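Local coordinates for general Secretion Pathway Protein (Vibrio vulnificus, PDB 4G54) that probably binds peptidoglycan in the periplasm as part of the EpsAB fusion protein of the type II secretion system, at residues A[65-69]-A[70-74]; A[95-99]-A[100-104]; A[147-150]-A[151-155]. All blocks are in the same frame, centred on the assembly; numbering follows the deposited sequence.

Contact 1: A[65-69]-A[70-74]; sequences RQLNW and QELQQ
Asn68 and Glu71 exchange hydrogen bonds as a capping box at the start of helix 69-73. Asn68 OD1 accepts from Glu71 N at 2.8 Å with the donor nearly in line with the side-chain carbonyl, and Glu71 OE1 takes Asn68 N at 2.9 Å on its anti side, 27° out of the carboxylate plane. With CG of Asn68 between its own backbone N and carbonyl carbon (chi1 59°), the amide folds over the first turn and stacks on the Glu71 carboxylate, the two planes 20° apart. A water donates to both Glu71 OE1 and Gln66 O, tying the cap to the end of strand 60-66. The first helical bonds follow, from Leu72 N to Asn68 O and from Gln73 N to Trp69 O.

Apolar contacts line the inner side. Leu67 CD2 lies 4.0 Å from Leu72 CD1, the two side chains crossing at about a right angle, while Leu72 CD2 approaches Trp69 CE3 at the edge of the indole, in its plane. One face of that indole carries Gln73: its CG makes a CH-pi contact 3.8 Å from the centroid of the six-membered ring, almost on the ring normal.

This short helix follows edge strand 60-66 and packs against the six-stranded antiparallel sheet, Leu72 resting on Leu79, Leu81, Leu94 and Val126, while Trp69 also meets Val115, Leu118 and Met119 of helix 115-121.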
ATOM      1  N   ARG A  65       5.684   8.165   7.407  1.00 22.79           N
ATOM      2  CA  ARG A  65       5.154   7.949   8.776  1.00 23.95           C
ATOM      3  C   ARG A  65       6.339   7.442   9.581  1.00 23.73           C
ATOM      4  O   ARG A  65       7.337   6.983   9.021  1.00 23.46           O
ATOM      5  CB  ARG A  65       4.099   6.841   8.774  1.00 25.65           C
ATOM      6  CG  ARG A  65       2.642   7.317   8.303  1.00 27.36           C
ATOM      7  CD  ARG A  65       1.485   6.515   9.006  1.00 36.36           C
ATOM      8  NE  ARG A  65       1.609   5.049   8.850  1.00 32.71           N
ATOM      9  CZ  ARG A  65       1.587   4.381   7.707  1.00 33.04           C
ATOM     10  NH1 ARG A  65       1.318   5.027   6.580  1.00 32.54           N
ATOM     11  NH2 ARG A  65       1.766   3.013   7.712  1.00 29.27           N
ATOM     12  N   GLN A  66       6.216   7.548  10.905  1.00 22.62           N
ATOM     13  CA  GLN A  66       7.211   6.891  11.818  1.00 24.01           C
ATOM     14  C   GLN A  66       6.533   5.730  12.460  1.00 25.03           C
ATOM     15  O   GLN A  66       5.413   5.912  13.074  1.00 27.68           O
ATOM     16  CB  GLN A  66       7.588   7.891  12.908  1.00 28.32           C
ATOM     17  CG  GLN A  66       8.552   8.837  12.443  1.00 30.79           C
ATOM     18  CD  GLN A  66       9.940   8.264  12.346  1.00 37.00           C
ATOM     19  OE1 GLN A  66      10.408   7.428  13.178  1.00 39.46           O
ATOM     20  NE2 GLN A  66      10.633   8.733  11.341  1.00 39.97           N
ATOM     21  N   LEU A  67       7.136   4.537  12.334  1.00 22.17           N
ATOM     22  CA  LEU A  67       6.537   3.277  12.873  1.00 22.09           C
ATOM     23  C   LEU A  67       7.488   2.714  13.895  1.00 23.57           C
ATOM     24  O   LEU A  67       8.708   2.957  13.784  1.00 25.76           O
ATOM     25  CB  LEU A  67       6.343   2.191  11.819  1.00 22.90           C
ATOM     26  CG  LEU A  67       5.069   2.247  10.983  1.00 25.97           C
ATOM     27  CD1 LEU A  67       4.709   3.621  10.557  1.00 34.01           C
ATOM     28  CD2 LEU A  67       5.059   1.266   9.806  1.00 25.43           C
ATOM     29  N   ASN A  68       6.958   1.881  14.787  1.00 23.23           N
ATOM     30  CA  ASN A  68       7.851   1.015  15.623  1.00 23.10           C
ATOM     31  C   ASN A  68       7.832  -0.378  14.989  1.00 21.69           C
ATOM     32  O   ASN A  68       7.165  -0.643  13.931  1.00 21.98           O
ATOM     33  CB  ASN A  68       7.460   1.045  17.086  1.00 23.11           C
ATOM     34  CG  ASN A  68       6.020   0.565  17.322  1.00 26.42           C
ATOM     35  OD1 ASN A  68       5.620  -0.438  16.734  1.00 25.32           O
ATOM     36  ND2 ASN A  68       5.243   1.266  18.150  1.00 27.44           N
ATOM     37  N   TRP A  69       8.598  -1.324  15.539  1.00 23.35           N
ATOM     38  CA  TRP A  69       8.726  -2.631  14.943  1.00 19.83           C
ATOM     39  C   TRP A  69       7.448  -3.440  15.022  1.00 22.54           C
ATOM     40  O   TRP A  69       7.151  -4.205  14.079  1.00 22.98           O
ATOM     41  CB  TRP A  69       9.879  -3.371  15.722  1.00 21.79           C
ATOM     42  CG  TRP A  69      10.023  -4.797  15.443  1.00 22.22           C
ATOM     43  CD1 TRP A  69      10.104  -5.783  16.398  1.00 21.83           C
ATOM     44  CD2 TRP A  69      10.218  -5.494  14.153  1.00 23.14           C
ATOM     45  NE1 TRP A  69      10.326  -7.019  15.821  1.00 24.35           N
ATOM     46  CE2 TRP A  69      10.398  -6.882  14.456  1.00 24.14           C
ATOM     47  CE3 TRP A  69      10.258  -5.081  12.808  1.00 19.14           C
ATOM     48  CZ2 TRP A  69      10.595  -7.861  13.465  1.00 25.34           C
ATOM     49  CZ3 TRP A  69      10.460  -6.057  11.822  1.00 22.21           C
ATOM     50  CH2 TRP A  69      10.655  -7.415  12.155  1.00 24.56           C
ATOM     51  N   GLN A  70       6.696  -3.288  16.128  1.00 21.82           N
ATOM     52  CA  GLN A  70       5.378  -3.956  16.277  1.00 22.28           C
ATOM     53  C   GLN A  70       4.498  -3.473  15.102  1.00 23.25           C
ATOM     54  O   GLN A  70       3.895  -4.288  14.379  1.00 24.03           O
ATOM     55  CB  GLN A  70       4.735  -3.626  17.646  1.00 25.70           C
ATOM     56  CG  GLN A  70       3.313  -4.171  17.722  1.00 33.87           C
ATOM     57  CD  GLN A  70       3.153  -5.697  17.935  1.00 50.55           C
ATOM     58  OE1 GLN A  70       4.117  -6.507  17.819  1.00 53.44           O
ATOM     59  NE2 GLN A  70       1.885  -6.111  18.242  1.00 54.75           N
ATOM     60  N   GLU A  71       4.503  -2.165  14.842  1.00 22.95           N
ATOM     61  CA  GLU A  71       3.642  -1.616  13.766  1.00 23.81           C
ATOM     62  C   GLU A  71       4.129  -2.077  12.382  1.00 23.82           C
ATOM     63  O   GLU A  71       3.291  -2.441  11.520  1.00 23.50           O
ATOM     64  CB  GLU A  71       3.574  -0.094  13.850  1.00 24.39           C
ATOM     65  CG  GLU A  71       2.813   0.409  15.044  1.00 26.52           C
ATOM     66  CD  GLU A  71       3.051   1.885  15.378  1.00 33.61           C
ATOM     67  OE1 GLU A  71       4.084   2.485  14.993  1.00 28.89           O
ATOM     68  OE2 GLU A  71       2.156   2.460  16.065  1.00 38.91           O
ATOM     69  N   LEU A  72       5.442  -2.150  12.161  1.00 21.34           N
ATOM     70  CA  LEU A  72       5.950  -2.504  10.877  1.00 21.77           C
ATOM     71  C   LEU A  72       5.501  -3.939  10.578  1.00 20.65           C
ATOM     72  O   LEU A  72       5.088  -4.267   9.466  1.00 22.32           O
ATOM     73  CB  LEU A  72       7.499  -2.421  10.929  1.00 21.23           C
ATOM     74  CG  LEU A  72       8.129  -2.655   9.538  1.00 21.40           C
ATOM     75  CD1 LEU A  72       7.783  -1.410   8.685  1.00 24.37           C
ATOM     76  CD2 LEU A  72       9.627  -2.773   9.633  1.00 19.83           C
ATOM     77  N   GLN A  73       5.508  -4.800  11.571  1.00 23.09           N
ATOM     78  CA  GLN A  73       5.086  -6.185  11.345  1.00 23.01           C
ATOM     79  C   GLN A  73       3.657  -6.310  10.898  1.00 22.90           C
ATOM     80  O   GLN A  73       3.342  -7.358  10.263  1.00 24.53           O
ATOM     81  CB  GLN A  73       5.242  -7.014  12.639  1.00 23.47           C
ATOM     82  CG  GLN A  73       6.718  -7.308  12.924  1.00 19.87           C
ATOM     83  CD  GLN A  73       6.870  -7.910  14.327  1.00 25.19           C
ATOM     84  OE1 GLN A  73       7.252  -7.226  15.340  1.00 29.55           O
ATOM     85  NE2 GLN A  73       6.542  -9.183  14.411  1.00 25.98           N
ATOM     86  N   GLN A  74       2.801  -5.309  11.170  1.00 21.19           N
ATOM     87  CA  GLN A  74       1.389  -5.389  10.810  1.00 23.56           C
ATOM     88  C   GLN A  74       1.118  -4.827   9.436  1.00 21.64           C
ATOM     89  O   GLN A  74      -0.051  -4.703   9.047  1.00 23.62           O
ATOM     90  CB  GLN A  74       0.564  -4.593  11.838  1.00 25.41           C
ATOM     91  CG  GLN A  74       0.789  -4.988  13.294  1.00 33.62           C
ATOM     92  CD  GLN A  74       0.181  -6.310  13.636  1.00 46.83           C
ATOM     93  OE1 GLN A  74       0.107  -7.235  12.798  1.00 47.29           O
ATOM     94  NE2 GLN A  74      -0.273  -6.437  14.893  1.00 54.74           N
TER
HETATM   95  O   HOH W   1       4.869   4.876  16.045  1.00 29.49           O

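Contact 2: A[95-99]-A[100-104]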
ATOM      1  N   LEU A  95       9.403  -5.948   1.419  1.00 18.52           N
ATOM      2  CA  LEU A  95       8.424  -6.746   0.705  1.00 18.87           C
ATOM      3  C   LEU A  95       7.634  -7.550   1.662  1.00 21.43           C
ATOM      4  O   LEU A  95       6.395  -7.662   1.456  1.00 23.53           O
ATOM      5  CB  LEU A  95       9.157  -7.697  -0.343  1.00 17.81           C
ATOM      6  CG  LEU A  95       8.302  -8.692  -1.098  1.00 22.19           C
ATOM      7  CD1 LEU A  95       7.372  -7.965  -2.072  1.00 21.03           C
ATOM      8  CD2 LEU A  95       9.279  -9.630  -1.885  1.00 24.91           C
ATOM      9  N   GLU A  96       8.282  -8.237   2.616  1.00 21.85           N
ATOM     10  CA  GLU A  96       7.491  -8.962   3.629  1.00 24.14           C
ATOM     11  C   GLU A  96       8.231  -8.969   4.950  1.00 22.60           C
ATOM     12  O   GLU A  96       9.393  -8.694   5.000  1.00 23.94           O
ATOM     13  CB  GLU A  96       7.135 -10.346   3.206  1.00 27.95           C
ATOM     14  CG  GLU A  96       8.291 -11.182   2.830  1.00 29.52           C
ATOM     15  CD  GLU A  96       7.773 -12.548   2.243  1.00 38.43           C
ATOM     16  OE1 GLU A  96       8.069 -12.894   1.099  1.00 42.62           O
ATOM     17  OE2 GLU A  96       7.022 -13.237   2.982  1.00 45.78           O
ATOM     18  N   VAL A  97       7.507  -9.320   5.984  1.00 23.80           N
ATOM     19  CA  VAL A  97       8.040  -9.176   7.339  1.00 23.58           C
ATOM     20  C   VAL A  97       7.402 -10.206   8.230  1.00 24.57           C
ATOM     21  O   VAL A  97       6.186 -10.496   8.104  1.00 25.03           O
ATOM     22  CB  VAL A  97       7.777  -7.755   7.912  1.00 23.66           C
ATOM     23  CG1 VAL A  97       6.244  -7.307   7.826  1.00 24.39           C
ATOM     24  CG2 VAL A  97       8.287  -7.677   9.381  1.00 24.04           C
ATOM     25  N   ASP A  98       8.219 -10.782   9.119  1.00 24.53           N
ATOM     26  CA  ASP A  98       7.681 -11.680  10.185  1.00 27.91           C
ATOM     27  C   ASP A  98       8.507 -11.389  11.455  1.00 26.83           C
ATOM     28  O   ASP A  98       9.382 -10.526  11.391  1.00 24.96           O
ATOM     29  CB  ASP A  98       7.611 -13.148   9.741  1.00 31.02           C
ATOM     30  CG  ASP A  98       8.970 -13.830   9.632  1.00 35.50           C
ATOM     31  OD1 ASP A  98       9.928 -13.431  10.338  1.00 36.25           O
ATOM     32  OD2 ASP A  98       9.063 -14.858   8.897  1.00 42.78           O
ATOM     33  N   PRO A  99       8.189 -11.995  12.611  1.00 28.95           N
ATOM     34  CA  PRO A  99       8.980 -11.650  13.828  1.00 29.24           C
ATOM     35  C   PRO A  99      10.468 -11.877  13.761  1.00 28.83           C
ATOM     36  O   PRO A  99      11.205 -11.274  14.570  1.00 29.17           O
ATOM     37  CB  PRO A  99       8.400 -12.600  14.886  1.00 32.29           C
ATOM     38  CG  PRO A  99       6.982 -12.714  14.429  1.00 31.30           C
ATOM     39  CD  PRO A  99       7.001 -12.793  12.958  1.00 32.68           C
ATOM     40  N   GLU A 100      10.905 -12.705  12.820  1.00 28.57           N
ATOM     41  CA  GLU A 100      12.316 -13.044  12.785  1.00 30.64           C
ATOM     42  C   GLU A 100      13.160 -12.381  11.670  1.00 29.51           C
ATOM     43  O   GLU A 100      14.402 -12.278  11.816  1.00 30.48           O
ATOM     44  CB  GLU A 100      12.451 -14.582  12.703  1.00 33.73           C
ATOM     45  CG  GLU A 100      12.001 -15.346  13.984  1.00 40.35           C
ATOM     46  CD  GLU A 100      12.106 -16.860  13.781  1.00 49.47           C
ATOM     47  OE1 GLU A 100      12.062 -17.301  12.611  1.00 54.35           O
ATOM     48  OE2 GLU A 100      12.256 -17.614  14.762  1.00 54.37           O
ATOM     49  N   ARG A 101      12.519 -11.985  10.570  1.00 28.17           N
ATOM     50  CA  ARG A 101      13.265 -11.604   9.352  1.00 28.85           C
ATOM     51  C   ARG A 101      12.430 -10.670   8.508  1.00 26.83           C
ATOM     52  O   ARG A 101      11.193 -10.725   8.571  1.00 26.66           O
ATOM     53  CB  ARG A 101      13.589 -12.831   8.442  1.00 31.84           C
ATOM     54  CG  ARG A 101      12.342 -13.463   7.724  1.00 37.49           C
ATOM     55  CD  ARG A 101      11.706 -12.688   6.438  1.00 47.76           C
ATOM     56  NE  ARG A 101      10.203 -12.483   6.431  1.00 45.60           N
ATOM     57  CZ  ARG A 101       9.312 -13.310   5.844  1.00 55.22           C
ATOM     58  NH1 ARG A 101       9.742 -14.396   5.181  1.00 54.77           N
ATOM     59  NH2 ARG A 101       7.978 -13.058   5.886  1.00 54.46           N
ATOM     60  N   VAL A 102      13.082  -9.829   7.731  1.00 24.01           N
ATOM     61  CA  VAL A 102      12.345  -9.033   6.727  1.00 23.21           C
ATOM     62  C   VAL A 102      13.021  -9.346   5.393  1.00 22.69           C
ATOM     63  O   VAL A 102      14.194  -9.738   5.322  1.00 25.13           O
ATOM     64  CB  VAL A 102      12.427  -7.559   6.997  1.00 23.23           C
ATOM     65  CG1 VAL A 102      11.591  -7.192   8.272  1.00 23.41           C
ATOM     66  CG2 VAL A 102      13.932  -7.029   7.124  1.00 23.51           C
ATOM     67  N   VAL A 103      12.188  -9.299   4.359  1.00 20.93           N
ATOM     68  CA  VAL A 103      12.689  -9.449   2.971  1.00 21.44           C
ATOM     69  C   VAL A 103      12.726  -8.086   2.342  1.00 20.46           C
ATOM     70  O   VAL A 103      11.752  -7.341   2.328  1.00 20.11           O
ATOM     71  CB  VAL A 103      11.817 -10.419   2.126  1.00 21.59           C
ATOM     72  CG1 VAL A 103      12.309 -10.460   0.662  1.00 24.83           C
ATOM     73  CG2 VAL A 103      11.889 -11.768   2.825  1.00 22.76           C
ATOM     74  N   LEU A 104      13.922  -7.703   1.885  1.00 20.43           N
ATOM     75  CA  LEU A 104      14.203  -6.346   1.366  1.00 19.72           C
ATOM     76  C   LEU A 104      14.528  -6.407  -0.129  1.00 22.89           C
ATOM     77  O   LEU A 104      15.203  -7.335  -0.592  1.00 23.53           O
ATOM     78  CB  LEU A 104      15.372  -5.755   2.130  1.00 21.30           C
ATOM     79  CG  LEU A 104      15.176  -5.685   3.655  1.00 20.71           C
ATOM     80  CD1 LEU A 104      16.436  -5.017   4.218  1.00 23.03           C
ATOM     81  CD2 LEU A 104      13.895  -4.907   3.966  1.00 20.09           C
TER
HETATM   82  O   HOH W   2      10.704 -16.498  10.210  1.00 50.84           O
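Asp98 OD1 is gripped by two backbone donors at the turn of the beta hairpin formed by strands 88-97 and 101-105: Glu100 N at 2.8 Å on its anti side and Arg101 N at 3.0 Å on its syn side, arriving from opposite faces of the carboxylate plane. Asp98 N in turn donates to Arg101 O, closing the turn. Water bonded to Asp98 OD2 and Glu100 OE1 bridges these two acids, probably easing their like charges.

Further along, Val103 N bonds to Glu96 O and Leu95 N to Val103 O, so that Leu95 and Glu96 together face Val103 in a classic beta bulge. Val97 and Val102 form a non-hydrogen-bonded pair, with Val97 CG2 3.5 Å from Val102 CG1; on that face both valines meet Trp69.

Arg101 curls back, bent at chi2 (76°) and again at chi3, to place its guanidinium between two acids. Glu96 OE2 makes a salt bridge to Arg101 NH2 at 3.1 Å, the two planes 60° apart, while Glu96 CG lies over one guanidinium face. Over the centre of the opposite face sits Asp98 OD2, 3.4 Å from Arg101 CZ, its carboxylate stacked within 13° of parallel; this is a long ion pair, of charges alone, since no N-H points at the oxygen, and Arg101 NE is buried without a hydrogen-bond partner.

Contact 3: A[147-150]-A[151-155]; sequences IEVL and DQLLA
Residues 147-155 keep an unbroken alpha-helical path, with successive i to i+4 bonds such as Asp151 N to Ile147 O at 2.9 Å and Leu154 N to Leu150 O at 2.8 Å. Two apolar pairs, each joining residues one turn apart, run along it. Leu150 and Leu154 lie side by side and point the same way, CD1 of Leu150 3.9 Å from CD1 of Leu154. Val149 and Leu153 do likewise, Val149 CG1 touching Leu153 CD1 at 3.8 Å; with CG1 anti to the backbone N (chi1 172°), this branch reaches toward the next turn.

Helix 145-158 belongs to the putative peptidoglycan-binding domain, and these side chains join it to its neighbours: Leu154 packs on Val176 and Phe179 of helix 170-182, whereas Leu150 and Leu153 both meet Leu199 of helix 193-202.

The polar side is organised round Asp151 and a water. The Asp151 carboxylate is anchored in the loop after the helix, OD1 accepting from Leu163 N and OD2 from Thr165 N. The water donates to Asp151 OD2 at 2.7 Å and to Glu148 O at 3.2 Å, and accepts from Gln152 NE2. Glu148 O thus serves both this water and the helical bond from Gln152 N. A bend at chi2 (-72°) turns the Gln152 amide toward the water, while Glu148 OE2 takes a hydrogen bond from Thr166 OG1.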
ATOM      1  N   ILE A 147     -19.481   3.208  -6.146  1.00 18.71           N
ATOM      2  CA  ILE A 147     -20.184   2.258  -5.277  1.00 18.35           C
ATOM      3  C   ILE A 147     -19.770   0.846  -5.663  1.00 18.92           C
ATOM      4  O   ILE A 147     -19.533   0.010  -4.757  1.00 17.64           O
ATOM      5  CB  ILE A 147     -21.680   2.427  -5.403  1.00 18.75           C
ATOM      6  CG1 ILE A 147     -22.147   3.840  -5.020  1.00 21.82           C
ATOM      7  CG2 ILE A 147     -22.371   1.394  -4.503  1.00 19.06           C
ATOM      8  CD1 ILE A 147     -21.505   4.492  -3.780  1.00 24.40           C
ATOM      9  N   GLU A 148     -19.564   0.569  -6.947  1.00 20.67           N
ATOM     10  CA  GLU A 148     -19.113  -0.757  -7.334  1.00 20.20           C
ATOM     11  C   GLU A 148     -17.755  -1.035  -6.767  1.00 18.83           C
ATOM     12  O   GLU A 148     -17.433  -2.176  -6.328  1.00 20.36           O
ATOM     13  CB  GLU A 148     -19.030  -0.882  -8.885  1.00 23.78           C
ATOM     14  CG  GLU A 148     -20.303  -0.462  -9.565  1.00 31.54           C
ATOM     15  CD  GLU A 148     -20.185  -0.376 -11.107  1.00 41.62           C
ATOM     16  OE1 GLU A 148     -19.070  -0.423 -11.676  1.00 43.57           O
ATOM     17  OE2 GLU A 148     -21.263  -0.243 -11.732  1.00 46.09           O
ATOM     18  N   VAL A 149     -16.862  -0.017  -6.781  1.00 18.93           N
ATOM     19  CA  VAL A 149     -15.569  -0.196  -6.174  1.00 17.77           C
ATOM     20  C   VAL A 149     -15.566  -0.394  -4.636  1.00 17.96           C
ATOM     21  O   VAL A 149     -14.908  -1.300  -4.141  1.00 17.58           O
ATOM     22  CB  VAL A 149     -14.658   1.073  -6.471  1.00 19.56           C
ATOM     23  CG1 VAL A 149     -13.346   1.022  -5.685  1.00 19.44           C
ATOM     24  CG2 VAL A 149     -14.366   1.088  -7.975  1.00 23.60           C
ATOM     25  N   LEU A 150     -16.450   0.351  -3.937  1.00 16.03           N
ATOM     26  CA  LEU A 150     -16.722   0.136  -2.495  1.00 13.76           C
ATOM     27  C   LEU A 150     -17.150  -1.324  -2.230  1.00 14.03           C
ATOM     28  O   LEU A 150     -16.565  -1.994  -1.352  1.00 15.90           O
ATOM     29  CB  LEU A 150     -17.808   1.168  -2.026  1.00 15.23           C
ATOM     30  CG  LEU A 150     -18.124   0.908  -0.579  1.00 14.78           C
ATOM     31  CD1 LEU A 150     -16.965   0.956   0.391  1.00 16.26           C
ATOM     32  CD2 LEU A 150     -19.254   1.910  -0.167  1.00 15.22           C
ATOM     33  N   ASP A 151     -18.053  -1.785  -3.101  1.00 16.86           N
ATOM     34  CA  ASP A 151     -18.651  -3.132  -2.925  1.00 16.61           C
ATOM     35  C   ASP A 151     -17.448  -4.147  -3.060  1.00 17.24           C
ATOM     36  O   ASP A 151     -17.288  -5.081  -2.211  1.00 16.57           O
ATOM     37  CB  ASP A 151     -19.707  -3.251  -3.980  1.00 16.42           C
ATOM     38  CG  ASP A 151     -20.453  -4.625  -3.998  1.00 21.94           C
ATOM     39  OD1 ASP A 151     -20.645  -5.234  -2.923  1.00 19.88           O
ATOM     40  OD2 ASP A 151     -20.805  -5.025  -5.155  1.00 22.54           O
ATOM     41  N   GLN A 152     -16.611  -3.977  -4.075  1.00 16.91           N
ATOM     42  CA  GLN A 152     -15.553  -4.915  -4.304  1.00 18.37           C
ATOM     43  C   GLN A 152     -14.523  -4.873  -3.175  1.00 16.17           C
ATOM     44  O   GLN A 152     -14.033  -5.967  -2.749  1.00 17.83           O
ATOM     45  CB  GLN A 152     -14.838  -4.584  -5.648  1.00 19.67           C
ATOM     46  CG  GLN A 152     -15.829  -4.843  -6.798  1.00 22.33           C
ATOM     47  CD  GLN A 152     -16.116  -6.367  -7.058  1.00 38.61           C
ATOM     48  OE1 GLN A 152     -15.295  -7.258  -6.725  1.00 43.30           O
ATOM     49  NE2 GLN A 152     -17.320  -6.668  -7.661  1.00 42.40           N
ATOM     50  N   LEU A 153     -14.174  -3.662  -2.682  1.00 16.98           N
ATOM     51  CA  LEU A 153     -13.132  -3.573  -1.616  1.00 15.51           C
ATOM     52  C   LEU A 153     -13.675  -4.171  -0.320  1.00 16.06           C
ATOM     53  O   LEU A 153     -12.972  -4.845   0.422  1.00 15.40           O
ATOM     54  CB  LEU A 153     -12.819  -2.054  -1.393  1.00 14.84           C
ATOM     55  CG  LEU A 153     -12.004  -1.462  -2.500  1.00 16.16           C
ATOM     56  CD1 LEU A 153     -11.910   0.085  -2.277  1.00 20.21           C
ATOM     57  CD2 LEU A 153     -10.601  -2.059  -2.526  1.00 22.59           C
ATOM     58  N   LEU A 154     -14.978  -3.939  -0.057  1.00 15.95           N
ATOM     59  CA  LEU A 154     -15.518  -4.492   1.236  1.00 16.83           C
ATOM     60  C   LEU A 154     -15.518  -5.992   1.174  1.00 15.78           C
ATOM     61  O   LEU A 154     -15.185  -6.636   2.189  1.00 17.51           O
ATOM     62  CB  LEU A 154     -16.984  -4.075   1.477  1.00 16.88           C
ATOM     63  CG  LEU A 154     -17.103  -2.698   1.970  1.00 16.78           C
ATOM     64  CD1 LEU A 154     -18.612  -2.262   1.864  1.00 18.67           C
ATOM     65  CD2 LEU A 154     -16.656  -2.696   3.524  1.00 19.80           C
ATOM     66  N   ALA A 155     -15.865  -6.602   0.036  1.00 18.02           N
ATOM     67  CA  ALA A 155     -15.825  -8.074  -0.073  1.00 18.45           C
ATOM     68  C   ALA A 155     -14.406  -8.589   0.097  1.00 18.42           C
ATOM     69  O   ALA A 155     -14.168  -9.609   0.752  1.00 19.27           O
ATOM     70  CB  ALA A 155     -16.431  -8.506  -1.432  1.00 20.02           C
TER
HETATM   71  O   HOH W   3     -19.442  -4.468  -7.406  1.00 22.55           O

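Contacts 1 and 2 belong to one unit, the peptidase C39-like GspA domain, with centres about 12 Å apart. They meet directly where the capped helix packs on the hairpin turn: Trp69 CH2 lies 3.4 Å from Asp98 O, and Gln73 and Pro99 also touch. The indole that contact 1 holds against Gln73 therefore also packs against the turn that contact 2 fastens through Asp98. Contact 3 stands apart in the putative peptidoglycan-binding domain, its centre about 28 Å from that of contact 1 and about 30 Å from that of contact 2, with nearest atoms about 16 and 18 Å away. Contacts 2 and 3 lie on opposite sides of the chain's centre.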